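Local atomic coordinates of tannase (Fusobacterium nucleatum subsp. nucleatum ATCC 25586, PDB entry 6YQ4), a protein that acts against gallotannins as a tannase, probably hydrolysing their galloyl ester bonds through a serine active site of the alpha/beta-hydrolase type. Residues A[218-223]-A[263-268]; A[244-249]-A[474-479]; A[322-327]-A[344-349]; A[357-362]-A[385-390]. One frame throughout, in Å; residues are numbered along the deposited sequence.

Overall arrangement
From the N terminus, contact 1 is the first to open, on helix 212-223, and closes a short loop on helix 259-279. Contact 2 opens at 244-249 before that loop is complete and ends only at 474-479, so the two cross. Its long span encloses contacts 3 and 4, which follow each other in series. Contact 3 joins the approach to strand 328-330 to the loop after helix 340-344; contact 4 ties loop 357-362 to helix 381-394. Contacts 1, 3 and 4 hold together the insertion that follows sheet strand 202-206. Contact 1 touches both others, whose centres lie about 32 Å apart, while contact 2 brings the insertion to the probable active site.

Contact 1 (A[218-223]-A[263-268]); sequences AYEWMY and NISNKL
Ser265 and Leu268, one turn apart on helix 259-279, close on Glu220 of helix 212-223 from two directions: the first meets its carboxylate, the second its aliphatic stem. At Ser265, OG donates a hydrogen bond to Glu220 OE2 over 2.7 Å. The hydroxyl reaches the oxygen on its anti side, 31° out of the carboxylate plane. A chi1 of 151° swings OG away from the backbone N of Ser265 and beside its own carbonyl carbon, toward helix 212-223. The carboxylate oxygen is tightly packed, with Ser265 CB 3.0 Å from Glu220 OE2. The backbone is also close, with Ser265 O 3.7 Å from Glu220 CB. One turn on, Leu268 sends its side chain to the base of the glutamate. Its CB packs on Glu220 CG at 3.6 Å, and Leu268 CD1 lies 3.7 Å from the same Glu220 CG. The glutamate chain is bent at chi2 (-46°), which folds the carboxylate back toward Ser265 while its methylenes stay against the leucine. Around this helix pair, which belongs to the insertion after strand 202-206, Asn224 ND2 gives Ser265 OG a second polar partner, and Phe382 of helix 381-394 packs against Leu268. Arg349, modelled in two conformers, forms a salt bridge with Glu220 OE2 in one of them, so this charge pair is less certain. All three touching residues are buried, and the Glu220 carboxylate among them would have its negative charge eased by the serine bond and probably by Arg349.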
loop_
_atom_site.group_PDB
_atom_site.type_symbol
_atom_site.label_atom_id
_atom_site.label_comp_id
_atom_site.label_asym_id
_atom_site.label_seq_id
_atom_site.Cartn_x
_atom_site.Cartn_y
_atom_site.Cartn_z
ATOM N N ALA A 218 14.180 5.890 8.203
ATOM C CA ALA A 218 13.570 7.006 7.499
ATOM C C ALA A 218 12.642 7.779 8.420
ATOM O O ALA A 218 12.582 9.016 8.362
ATOM C CB ALA A 218 12.830 6.507 6.257
ATOM N N TYR A 219 11.934 7.072 9.301
ATOM C CA TYR A 219 10.978 7.734 10.189
ATOM C C TYR A 219 11.684 8.599 11.227
ATOM O O TYR A 219 11.187 9.668 11.592
ATOM C CB TYR A 219 10.105 6.686 10.867
ATOM C CG TYR A 219 8.815 7.222 11.463
ATOM C CD1 TYR A 219 8.768 7.634 12.788
ATOM C CD2 TYR A 219 7.666 7.348 10.695
ATOM C CE1 TYR A 219 7.583 8.123 13.350
ATOM C CE2 TYR A 219 6.477 7.833 11.241
ATOM C CZ TYR A 219 6.447 8.216 12.582
ATOM O OH TYR A 219 5.290 8.702 13.155
ATOM N N GLU A 220 12.856 8.174 11.683
ATOM C CA GLU A 220 13.628 8.951 12.634
ATOM C C GLU A 220 14.438 10.051 11.961
ATOM O O GLU A 220 14.646 11.110 12.553
ATOM C CB GLU A 220 14.530 8.002 13.424
ATOM C CG GLU A 220 13.717 7.037 14.293
ATOM C CD GLU A 220 12.606 7.757 15.050
ATOM O OE1 GLU A 220 11.483 7.224 15.110
ATOM O OE2 GLU A 220 12.855 8.864 15.592
ATOM N N TRP A 221 14.920 9.818 10.742
ATOM C CA TRP A 221 15.464 10.912 9.952
ATOM C C TRP A 221 14.464 12.065 9.855
ATOM O O TRP A 221 14.785 13.211 10.186
ATOM C CB TRP A 221 15.857 10.402 8.567
ATOM C CG TRP A 221 16.302 11.501 7.689
ATOM C CD1 TRP A 221 17.472 12.187 7.764
ATOM C CD2 TRP A 221 15.562 12.074 6.616
ATOM N NE1 TRP A 221 17.516 13.161 6.793
ATOM C CE2 TRP A 221 16.349 13.115 6.078
ATOM C CE3 TRP A 221 14.298 11.831 6.076
ATOM C CZ2 TRP A 221 15.923 13.889 5.006
ATOM C CZ3 TRP A 221 13.882 12.605 5.007
ATOM C CH2 TRP A 221 14.693 13.618 4.483
ATOM N N MET A 222 13.231 11.768 9.454
ATOM C CA MET A 222 12.193 12.796 9.428
ATOM C C MET A 222 11.879 13.359 10.823
ATOM O O MET A 222 11.849 14.579 11.014
ATOM C CB MET A 222 10.936 12.231 8.785
ATOM C CG MET A 222 10.047 13.304 8.197
ATOM S SD MET A 222 9.222 12.815 6.682
ATOM C CE MET A 222 10.649 12.392 5.737
ATOM N N TYR A 223 11.633 12.502 11.817
ATOM C CA TYR A 223 10.955 12.956 13.027
ATOM C C TYR A 223 11.835 12.981 14.280
ATOM O O TYR A 223 11.313 13.115 15.393
ATOM C CB TYR A 223 9.704 12.103 13.252
ATOM C CG TYR A 223 8.660 12.369 12.213
ATOM C CD1 TYR A 223 8.358 11.418 11.250
ATOM C CD2 TYR A 223 8.007 13.600 12.154
ATOM C CE1 TYR A 223 7.425 11.671 10.260
ATOM C CE2 TYR A 223 7.070 13.867 11.135
ATOM C CZ TYR A 223 6.791 12.893 10.205
ATOM O OH TYR A 223 5.867 13.120 9.217
ATOM N N ASN A 263 17.484 8.114 22.558
ATOM C CA ASN A 263 18.762 7.609 22.061
ATOM C C ASN A 263 18.567 6.673 20.866
ATOM O O ASN A 263 19.355 6.707 19.910
ATOM C CB ASN A 263 19.563 6.918 23.172
ATOM C CG ASN A 263 20.968 6.511 22.701
ATOM O OD1 ASN A 263 21.729 7.342 22.182
ATOM N ND2 ASN A 263 21.315 5.239 22.887
ATOM N N ILE A 264 17.513 5.849 20.888
ATOM C CA ILE A 264 17.241 4.966 19.755
ATOM C C ILE A 264 16.926 5.783 18.505
ATOM O O ILE A 264 17.403 5.480 17.405
ATOM C CB ILE A 264 16.097 3.992 20.105
ATOM C CG1 ILE A 264 16.567 2.952 21.119
ATOM C CG2 ILE A 264 15.556 3.314 18.872
ATOM C CD1 ILE A 264 15.430 2.333 21.890
ATOM N N SER A 265 16.133 6.840 18.659
ATOM C CA SER A 265 15.820 7.684 17.524
ATOM C C SER A 265 17.070 8.416 17.021
ATOM O O SER A 265 17.279 8.524 15.812
ATOM C CB SER A 265 14.701 8.650 17.903
ATOM O OG SER A 265 14.786 9.864 17.176
ATOM N N ASN A 266 17.936 8.882 17.923
ATOM C CA ASN A 266 19.226 9.427 17.495
ATOM C C ASN A 266 19.986 8.423 16.626
ATOM O O ASN A 266 20.457 8.759 15.532
ATOM C CB ASN A 266 20.076 9.822 18.708
ATOM C CG ASN A 266 19.510 11.023 19.458
ATOM O OD1 ASN A 266 18.573 11.673 18.996
ATOM N ND2 ASN A 266 20.087 11.331 20.607
ATOM N N LYS A 267 20.098 7.178 17.094
ATOM C CA LYS A 267 20.884 6.186 16.369
ATOM C C LYS A 267 20.228 5.817 15.046
ATOM O O LYS A 267 20.917 5.690 14.026
ATOM C CB LYS A 267 21.093 4.952 17.250
ATOM C CG LYS A 267 22.180 3.959 16.808
ATOM C CD LYS A 267 23.542 4.601 16.508
ATOM C CE LYS A 267 24.354 4.894 17.763
ATOM N NZ LYS A 267 25.542 5.752 17.439
ATOM N N LEU A 268 18.898 5.670 15.032
ATOM C CA LEU A 268 18.204 5.317 13.794
ATOM C C LEU A 268 18.359 6.391 12.724
ATOM O O LEU A 268 18.504 6.069 11.536
ATOM C CB LEU A 268 16.726 5.082 14.065
ATOM C CG LEU A 268 16.385 3.718 14.641
ATOM C CD1 LEU A 268 14.937 3.673 15.166
ATOM C CD2 LEU A 268 16.657 2.662 13.603
#

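Contact 2 (A[244-249]-A[474-479]); sequences NDRSLT and QGHGGD
Arg246 lays its guanidinium against His476: one face is covered by His476 CB, 3.9 Å above the plane and over its centre. A bend in the Arg246 chain at chi2 (-43°) accompanies this placement. Arg246 NH2 comes to 3.4 Å from His476 CD2, and the guanidinium and imidazole planes stand 43° apart, so the two groups are tilted and not stacked. Arg246 CG rests on His476 O at 3.5 Å. Beside the side chains, Asn244 O meets Gly477 CA at 3.7 Å. Two waters join the backbones. One accepts from Arg246 N at 2.7 Å and donates to His476 O; the other bridges Asn244 O and Gly478 N. Gly477 has backbone angles natural only to a residue without a side chain. Farther out, an Asx turn, in which Asp245 OD2 receives Ser247 N at 3.0 Å, shapes the start of the type I turn from Asp245 to Leu248. Arg246 is positioned by a salt bridge from NH2 to Asp446 and a bond from NE to Tyr243 O. His476 bonds through NE2 to Ser166 and through ND1 to Asp444, consistent with the catalytic triad of an alpha/beta hydrolase, with Ser166 on the nucleophile elbow. The histidine loop runs from strand 465-469, at the edge of the main sheet, to helix 482-493; segment 244-249 leaves the end of helix 240-244 and leads to strand 252-256.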
loop_
_atom_site.group_PDB
_atom_site.type_symbol
_atom_site.label_atom_id
_atom_site.label_comp_id
_atom_site.label_asym_id
_atom_site.label_seq_id
_atom_site.Cartn_x
_atom_site.Cartn_y
_atom_site.Cartn_z
ATOM N N ASN A 244 -7.314 1.532 8.007
ATOM C CA ASN A 244 -7.447 2.249 6.745
ATOM C C ASN A 244 -8.485 3.364 6.778
ATOM O O ASN A 244 -8.350 4.341 6.039
ATOM C CB ASN A 244 -7.817 1.262 5.634
ATOM C CG ASN A 244 -6.649 0.380 5.224
ATOM O OD1 ASN A 244 -5.554 0.462 5.788
ATOM N ND2 ASN A 244 -6.877 -0.474 4.253
ATOM N N ASP A 245 -9.516 3.249 7.607
ATOM C CA ASP A 245 -10.576 4.253 7.689
ATOM C C ASP A 245 -10.405 5.059 8.977
ATOM O O ASP A 245 -10.987 4.726 10.014
ATOM C CB ASP A 245 -11.937 3.596 7.642
ATOM C CG ASP A 245 -13.060 4.603 7.534
ATOM O OD1 ASP A 245 -14.162 4.215 7.070
ATOM O OD2 ASP A 245 -12.827 5.780 7.900
ATOM N N ARG A 246 -9.600 6.138 8.902
ATOM C CA ARG A 246 -9.340 7.027 10.039
ATOM C C ARG A 246 -10.565 7.901 10.431
ATOM O O ARG A 246 -10.409 8.796 11.275
ATOM C CB ARG A 246 -8.133 7.927 9.755
ATOM C CG ARG A 246 -6.817 7.187 9.728
ATOM C CD ARG A 246 -6.740 6.183 10.893
ATOM N NE ARG A 246 -5.658 5.225 10.694
ATOM C CZ ARG A 246 -4.375 5.464 10.945
ATOM N NH1 ARG A 246 -3.978 6.644 11.425
ATOM N NH2 ARG A 246 -3.485 4.516 10.714
ATOM N N SER A 247 -11.762 7.703 9.883
ATOM C CA SER A 247 -12.938 8.423 10.348
ATOM C C SER A 247 -13.708 7.662 11.426
ATOM O O SER A 247 -14.770 8.130 11.858
ATOM C CB SER A 247 -13.870 8.739 9.170
ATOM O OG SER A 247 -14.694 7.632 8.839
ATOM N N LEU A 248 -13.204 6.509 11.871
ATOM C CA LEU A 248 -13.872 5.727 12.903
ATOM C C LEU A 248 -13.353 6.134 14.281
ATOM O O LEU A 248 -12.186 6.510 14.435
ATOM C CB LEU A 248 -13.670 4.226 12.659
ATOM C CG LEU A 248 -14.250 3.656 11.351
ATOM C CD1 LEU A 248 -13.604 2.317 11.009
ATOM C CD2 LEU A 248 -15.776 3.529 11.391
ATOM N N THR A 249 -14.242 6.092 15.278
ATOM C CA THR A 249 -13.895 6.523 16.630
ATOM C C THR A 249 -12.977 5.510 17.299
ATOM O O THR A 249 -13.361 4.350 17.489
ATOM C CB THR A 249 -15.157 6.711 17.467
ATOM O OG1 THR A 249 -15.746 7.980 17.169
ATOM C CG2 THR A 249 -14.828 6.643 18.957
ATOM N N GLN A 474 -4.054 16.082 4.303
ATOM C CA GLN A 474 -4.573 14.728 4.165
ATOM C C GLN A 474 -3.756 13.785 5.039
ATOM O O GLN A 474 -2.526 13.739 4.932
ATOM C CB GLN A 474 -4.531 14.284 2.695
ATOM C CG GLN A 474 -4.784 12.796 2.463
ATOM C CD GLN A 474 -6.215 12.411 2.806
ATOM O OE1 GLN A 474 -7.166 12.952 2.229
ATOM N NE2 GLN A 474 -6.377 11.478 3.758
ATOM N N GLY A 475 -4.432 13.060 5.919
ATOM C CA GLY A 475 -3.805 12.057 6.744
ATOM C C GLY A 475 -3.879 10.690 6.106
ATOM O O GLY A 475 -4.083 10.550 4.890
ATOM N N HIS A 476 -3.723 9.659 6.950
ATOM C CA HIS A 476 -3.767 8.285 6.476
ATOM C C HIS A 476 -5.150 7.972 5.918
ATOM O O HIS A 476 -6.169 8.372 6.483
ATOM C CB HIS A 476 -3.408 7.321 7.611
ATOM C CG HIS A 476 -2.777 6.035 7.159
ATOM N ND1 HIS A 476 -1.618 5.988 6.414
ATOM C CD2 HIS A 476 -3.145 4.746 7.357
ATOM C CE1 HIS A 476 -1.295 4.728 6.180
ATOM N NE2 HIS A 476 -2.197 3.955 6.756
ATOM N N GLY A 477 -5.177 7.299 4.773
ATOM C CA GLY A 477 -6.429 6.923 4.142
ATOM C C GLY A 477 -6.250 6.747 2.647
ATOM O O GLY A 477 -5.184 6.970 2.090
ATOM N N GLY A 478 -7.336 6.326 2.002
ATOM C CA GLY A 478 -7.325 6.093 0.574
ATOM C C GLY A 478 -8.693 6.387 -0.003
ATOM O O GLY A 478 -9.664 6.592 0.726
ATOM N N ASP A 479 -8.742 6.433 -1.334
ATOM C CA ASP A 479 -9.993 6.548 -2.093
ATOM C C ASP A 479 -10.735 7.840 -1.787
ATOM O O ASP A 479 -11.962 7.887 -1.882
ATOM C CB ASP A 479 -10.923 5.349 -1.848
ATOM C CG ASP A 479 -10.344 4.041 -2.353
ATOM O OD1 ASP A 479 -10.964 2.993 -2.085
ATOM O OD2 ASP A 479 -9.284 4.051 -3.030
HETATM O O HOH W 1 -9.101 5.070 3.733
HETATM O O HOH W 2 -9.249 7.827 6.890
#

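Contact 3 (A[322-327]-A[344-349]); sequences SQFKKA and THIGDR
Phe324 and Ile346 are brought together by similar first torsions, each with its chain running beside the backbone N and anti to the carbonyl carbon. In Phe324 (chi1 -65°) this carries the ring toward the other loop, although the CB itself does not point there. In Ile346 (chi1 -82°) the CG1 arm continues extended to CD1, while CG2 takes the place opposite the backbone N; the two methyls share Phe324 CD2, CG2 extending to CE2 and CD1 to the backbone side of the ring. Ile346 CG2 sits 3.4 Å from Phe324 CE2, approaching the ring obliquely. Ile346 CD1 lies 3.5 Å from Phe324 CD2 and 3.7 Å from Phe324 CA. The same methyl is flanked by backbone and by a second chain, since Gln323 O lies 3.8 Å from Ile346 CD1 and Lys326 CG is 4.0 Å from it. Lys326 and Ile346 run past each other in opposite directions. Beyond the isoleucine, the Phe324 ring packs edge-to-face with Trp472 and also meets Tyr343 of helix 340-344. The segments thus join the loop leading into strand 328-330 to the loop leaving helix 340-344; the antiparallel pair of strands 328-330 and 335-338 lies between them in the chain. No hydrogen bond spans them; cohesion comes from dispersion and the removal of methyl and aromatic surface from water, at a site that lies on the protein surface.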
loop_
_atom_site.group_PDB
_atom_site.type_symbol
_atom_site.label_atom_id
_atom_site.label_comp_id
_atom_site.label_asym_id
_atom_site.label_seq_id
_atom_site.Cartn_x
_atom_site.Cartn_y
_atom_site.Cartn_z
ATOM N N SER A 322 -2.258 28.031 7.103
ATOM C CA SER A 322 -1.990 28.764 8.340
ATOM C C SER A 322 -1.096 28.054 9.359
ATOM O O SER A 322 -0.002 28.537 9.678
ATOM C CB SER A 322 -3.338 29.122 8.974
ATOM O OG SER A 322 -3.278 29.155 10.383
ATOM N N GLN A 323 -1.553 26.911 9.874
ATOM C CA GLN A 323 -0.803 26.163 10.876
ATOM C C GLN A 323 0.639 25.882 10.481
ATOM O O GLN A 323 1.466 25.643 11.360
ATOM C CB GLN A 323 -1.509 24.836 11.157
ATOM C CG GLN A 323 -3.020 24.914 11.006
ATOM C CD GLN A 323 -3.662 23.554 10.785
ATOM O OE1 GLN A 323 -3.093 22.518 11.145
ATOM N NE2 GLN A 323 -4.852 23.550 10.188
ATOM N N PHE A 324 0.976 25.910 9.194
ATOM C CA PHE A 324 2.303 25.509 8.745
ATOM C C PHE A 324 3.121 26.632 8.124
ATOM O O PHE A 324 4.245 26.378 7.677
ATOM C CB PHE A 324 2.178 24.346 7.754
ATOM C CG PHE A 324 1.623 23.098 8.378
ATOM C CD1 PHE A 324 0.248 22.939 8.545
ATOM C CD2 PHE A 324 2.472 22.091 8.825
ATOM C CE1 PHE A 324 -0.275 21.784 9.138
ATOM C CE2 PHE A 324 1.962 20.937 9.413
ATOM C CZ PHE A 324 0.584 20.790 9.574
ATOM N N LYS A 325 2.611 27.868 8.118
ATOM C CA LYS A 325 3.344 28.976 7.513
ATOM C C LYS A 325 4.707 29.231 8.164
ATOM O O LYS A 325 5.593 29.779 7.508
ATOM C CB LYS A 325 2.501 30.249 7.567
ATOM C CG LYS A 325 1.085 30.085 7.016
ATOM C CD LYS A 325 0.255 31.377 7.154
ATOM C CE LYS A 325 -0.429 31.786 5.833
ATOM N NZ LYS A 325 -1.072 33.141 5.880
ATOM N N LYS A 326 4.919 28.832 9.418
ATOM C CA LYS A 326 6.213 29.098 10.049
ATOM C C LYS A 326 7.364 28.349 9.372
ATOM O O LYS A 326 8.522 28.758 9.507
ATOM C CB LYS A 326 6.159 28.758 11.544
ATOM C CG LYS A 326 6.255 27.269 11.875
ATOM C CD LYS A 326 6.075 26.986 13.377
ATOM C CE LYS A 326 7.026 27.804 14.239
ATOM N NZ LYS A 326 6.992 27.435 15.690
ATOM N N ALA A 327 7.078 27.282 8.639
ATOM C CA ALA A 327 8.098 26.572 7.879
ATOM C C ALA A 327 8.220 27.055 6.432
ATOM O O ALA A 327 9.044 26.517 5.678
ATOM C CB ALA A 327 7.797 25.062 7.891
ATOM N N THR A 344 8.346 19.288 9.770
ATOM C CA THR A 344 8.093 17.984 10.369
ATOM C C THR A 344 7.953 18.036 11.885
ATOM O O THR A 344 7.513 17.044 12.479
ATOM C CB THR A 344 9.210 17.011 9.982
ATOM O OG1 THR A 344 10.477 17.650 10.176
ATOM C CG2 THR A 344 9.079 16.636 8.526
ATOM N N HIS A 345 8.309 19.159 12.520
ATOM C CA HIS A 345 8.215 19.319 13.961
ATOM C C HIS A 345 6.932 20.016 14.390
ATOM O O HIS A 345 6.838 20.478 15.531
ATOM C CB HIS A 345 9.429 20.093 14.472
ATOM C CG HIS A 345 10.652 19.250 14.609
ATOM N ND1 HIS A 345 11.098 18.423 13.596
ATOM C CD2 HIS A 345 11.507 19.080 15.643
ATOM C CE1 HIS A 345 12.183 17.789 14.001
ATOM N NE2 HIS A 345 12.455 18.172 15.237
ATOM N N ILE A 346 5.953 20.121 13.498
ATOM C CA ILE A 346 4.828 21.006 13.751
ATOM C C ILE A 346 3.760 20.230 14.513
ATOM O O ILE A 346 3.397 20.605 15.636
ATOM C CB ILE A 346 4.327 21.640 12.436
ATOM C CG1 ILE A 346 5.217 22.857 12.109
ATOM C CG2 ILE A 346 2.857 22.054 12.531
ATOM C CD1 ILE A 346 4.736 23.720 10.958
ATOM N N GLY A 347 3.281 19.123 13.966
ATOM C CA GLY A 347 2.390 18.299 14.753
ATOM C C GLY A 347 3.150 17.533 15.828
ATOM O O GLY A 347 4.369 17.630 15.974
ATOM N N ASP A 348 2.400 16.748 16.599
ATOM C CA ASP A 348 3.009 15.706 17.418
ATOM C C ASP A 348 3.377 14.532 16.532
ATOM O O ASP A 348 2.696 14.241 15.557
ATOM C CB ASP A 348 2.048 15.205 18.491
ATOM C CG ASP A 348 2.054 16.048 19.733
ATOM O OD1 ASP A 348 2.953 16.894 19.939
ATOM O OD2 ASP A 348 1.123 15.851 20.516
ATOM N N ARG A 349 4.447 13.838 16.880
ATOM C CA ARG A 349 4.795 12.614 16.175
ATOM C C ARG A 349 3.728 11.558 16.447
ATOM O O ARG A 349 3.005 11.630 17.434
ATOM C CB ARG A 349 6.189 12.124 16.608
ATOM C CG ARG A 349 6.250 10.720 17.219
ATOM C CD ARG A 349 7.421 10.515 18.203
ATOM N NE ARG A 349 8.699 11.081 17.766
ATOM C CZ ARG A 349 9.718 10.378 17.268
ATOM N NH1 ARG A 349 10.832 10.995 16.907
ATOM N NH2 ARG A 349 9.626 9.061 17.116
#

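Contact 4 (A[357-362]-A[385-390]); sequences DSLDAS and DINNKA
Leu359 and Asn387 share the polar link of this contact. Asn387 ND2 donates to Leu359 O at 2.6 Å, a short bond that is also bent, with an N-H...O angle of 146°. The donor arrives 17° off the carbonyl plane. With chi1 near -78°, Asn387 CG runs beside its own backbone N and carries the amide out from helix 381-394 to the loop. The other amide atom, Asn387 OD1, stands 3.3 Å from Leu359 O, where two acceptors face each other and no bond forms; only the nitrogen end of the amide grips the carbonyl. The backbone partner is presented by a type I turn from Ser358 to Ala361, closed by Ala361 N on Ser358 O at 2.9 Å. Just after the turn, Ser362 OG donates to Asp360 OD1 at 2.8 Å. Before it, the Asp357 carbonyl accepts from Ser383 of helix 381-394, and the Asp357 carboxylate bonds to Asn366 and Thr380. This turn and helix 381-394 both belong to the long insertion between strands 202-206 and 435-439 of the main sheet, the position at which many alpha/beta hydrolases carry a lid. Apolar contact is made one residue earlier on the helix. The Leu359 and Ile386 side chains cross at about a right angle, and their branched ends meet: Leu359 CD2 lies 3.8 Å from Ile386 CD1, while Leu359 CD1 reaches Ile386 CG2 at 3.9 Å. Ile264 of helix 259-279 also packs on Leu359 CD1.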
loop_
_atom_site.group_PDB
_atom_site.type_symbol
_atom_site.label_atom_id
_atom_site.label_comp_id
_atom_site.label_asym_id
_atom_site.label_seq_id
_atom_site.Cartn_x
_atom_site.Cartn_y
_atom_site.Cartn_z
ATOM N N ASP A 357 9.972 -1.978 13.326
ATOM C CA ASP A 357 10.559 -3.137 14.011
ATOM C C ASP A 357 10.785 -2.802 15.491
ATOM O O ASP A 357 11.896 -2.429 15.903
ATOM C CB ASP A 357 11.849 -3.592 13.337
ATOM C CG ASP A 357 12.274 -4.978 13.806
ATOM O OD1 ASP A 357 11.533 -5.519 14.664
ATOM O OD2 ASP A 357 13.307 -5.531 13.327
ATOM N N SER A 358 9.723 -2.969 16.299
ATOM C CA SER A 358 9.773 -2.694 17.740
ATOM C C SER A 358 10.673 -3.670 18.484
ATOM O O SER A 358 10.770 -4.846 18.134
ATOM C CB SER A 358 8.383 -2.779 18.380
ATOM O OG SER A 358 7.382 -2.273 17.536
ATOM N N LEU A 359 11.272 -3.180 19.575
ATOM C CA LEU A 359 12.218 -3.974 20.357
ATOM C C LEU A 359 11.571 -5.170 21.058
ATOM O O LEU A 359 12.272 -6.138 21.370
ATOM C CB LEU A 359 12.916 -3.097 21.396
ATOM C CG LEU A 359 13.898 -2.084 20.826
ATOM C CD1 LEU A 359 14.790 -1.564 21.913
ATOM C CD2 LEU A 359 14.710 -2.699 19.707
ATOM N N ASP A 360 10.271 -5.125 21.335
ATOM C CA ASP A 360 9.559 -6.273 21.885
ATOM C C ASP A 360 8.790 -7.052 20.814
ATOM O O ASP A 360 7.963 -7.902 21.159
ATOM C CB ASP A 360 8.611 -5.825 23.001
ATOM C CG ASP A 360 7.462 -4.973 22.488
ATOM O OD1 ASP A 360 7.603 -4.366 21.407
ATOM O OD2 ASP A 360 6.422 -4.895 23.177
ATOM N N ALA A 361 9.021 -6.746 19.528
ATOM C CA ALA A 361 8.458 -7.494 18.395
ATOM C C ALA A 361 6.934 -7.436 18.356
ATOM O O ALA A 361 6.281 -8.388 17.943
ATOM C CB ALA A 361 8.930 -8.957 18.397
ATOM N N SER A 362 6.344 -6.314 18.749
ATOM C CA SER A 362 4.906 -6.231 18.965
ATOM C C SER A 362 4.173 -5.418 17.911
ATOM O O SER A 362 2.942 -5.337 17.965
ATOM C CB SER A 362 4.627 -5.606 20.335
ATOM O OG SER A 362 5.054 -4.247 20.317
ATOM N N ASP A 385 19.778 -6.900 16.736
ATOM C CA ASP A 385 21.062 -6.827 17.443
ATOM C C ASP A 385 20.903 -6.258 18.845
ATOM O O ASP A 385 21.625 -6.661 19.765
ATOM C CB ASP A 385 22.080 -5.970 16.674
ATOM C CG ASP A 385 22.646 -6.659 15.432
ATOM O OD1 ASP A 385 22.265 -7.802 15.114
ATOM O OD2 ASP A 385 23.489 -6.036 14.757
ATOM N N ILE A 386 20.015 -5.275 19.029
ATOM C CA ILE A 386 19.780 -4.775 20.384
ATOM C C ILE A 386 19.360 -5.919 21.291
ATOM O O ILE A 386 19.916 -6.114 22.380
ATOM C CB ILE A 386 18.724 -3.657 20.394
ATOM C CG1 ILE A 386 19.296 -2.336 19.898
ATOM C CG2 ILE A 386 18.212 -3.456 21.800
ATOM C CD1 ILE A 386 18.254 -1.231 19.911
ATOM N N ASN A 387 18.387 -6.712 20.841
ATOM C CA ASN A 387 17.866 -7.786 21.679
ATOM C C ASN A 387 18.870 -8.927 21.802
ATOM O O ASN A 387 19.032 -9.514 22.881
ATOM C CB ASN A 387 16.530 -8.271 21.118
ATOM C CG ASN A 387 15.390 -7.323 21.458
ATOM O OD1 ASN A 387 15.278 -6.855 22.586
ATOM N ND2 ASN A 387 14.560 -7.016 20.474
ATOM N N ASN A 388 19.558 -9.240 20.708
ATOM C CA ASN A 388 20.568 -10.292 20.728
ATOM C C ASN A 388 21.707 -9.961 21.697
ATOM O O ASN A 388 22.200 -10.841 22.416
ATOM C CB ASN A 388 21.085 -10.496 19.303
ATOM C CG ASN A 388 21.982 -11.693 19.170
ATOM O OD1 ASN A 388 21.548 -12.829 19.340
ATOM N ND2 ASN A 388 23.241 -11.449 18.837
ATOM N N LYS A 389 22.139 -8.697 21.730
ATOM C CA LYS A 389 23.188 -8.294 22.664
ATOM C C LYS A 389 22.694 -8.387 24.102
ATOM O O LYS A 389 23.444 -8.783 24.999
ATOM C CB LYS A 389 23.664 -6.873 22.331
ATOM C CG LYS A 389 24.012 -5.975 23.518
ATOM C CD LYS A 389 25.470 -6.148 23.941
ATOM C CE LYS A 389 26.026 -4.914 24.660
ATOM N NZ LYS A 389 25.178 -4.472 25.806
ATOM N N ALA A 390 21.425 -8.048 24.329
ATOM C CA ALA A 390 20.853 -8.158 25.663
ATOM C C ALA A 390 20.770 -9.609 26.112
ATOM O O ALA A 390 20.973 -9.911 27.294
ATOM C CB ALA A 390 19.474 -7.508 25.686
#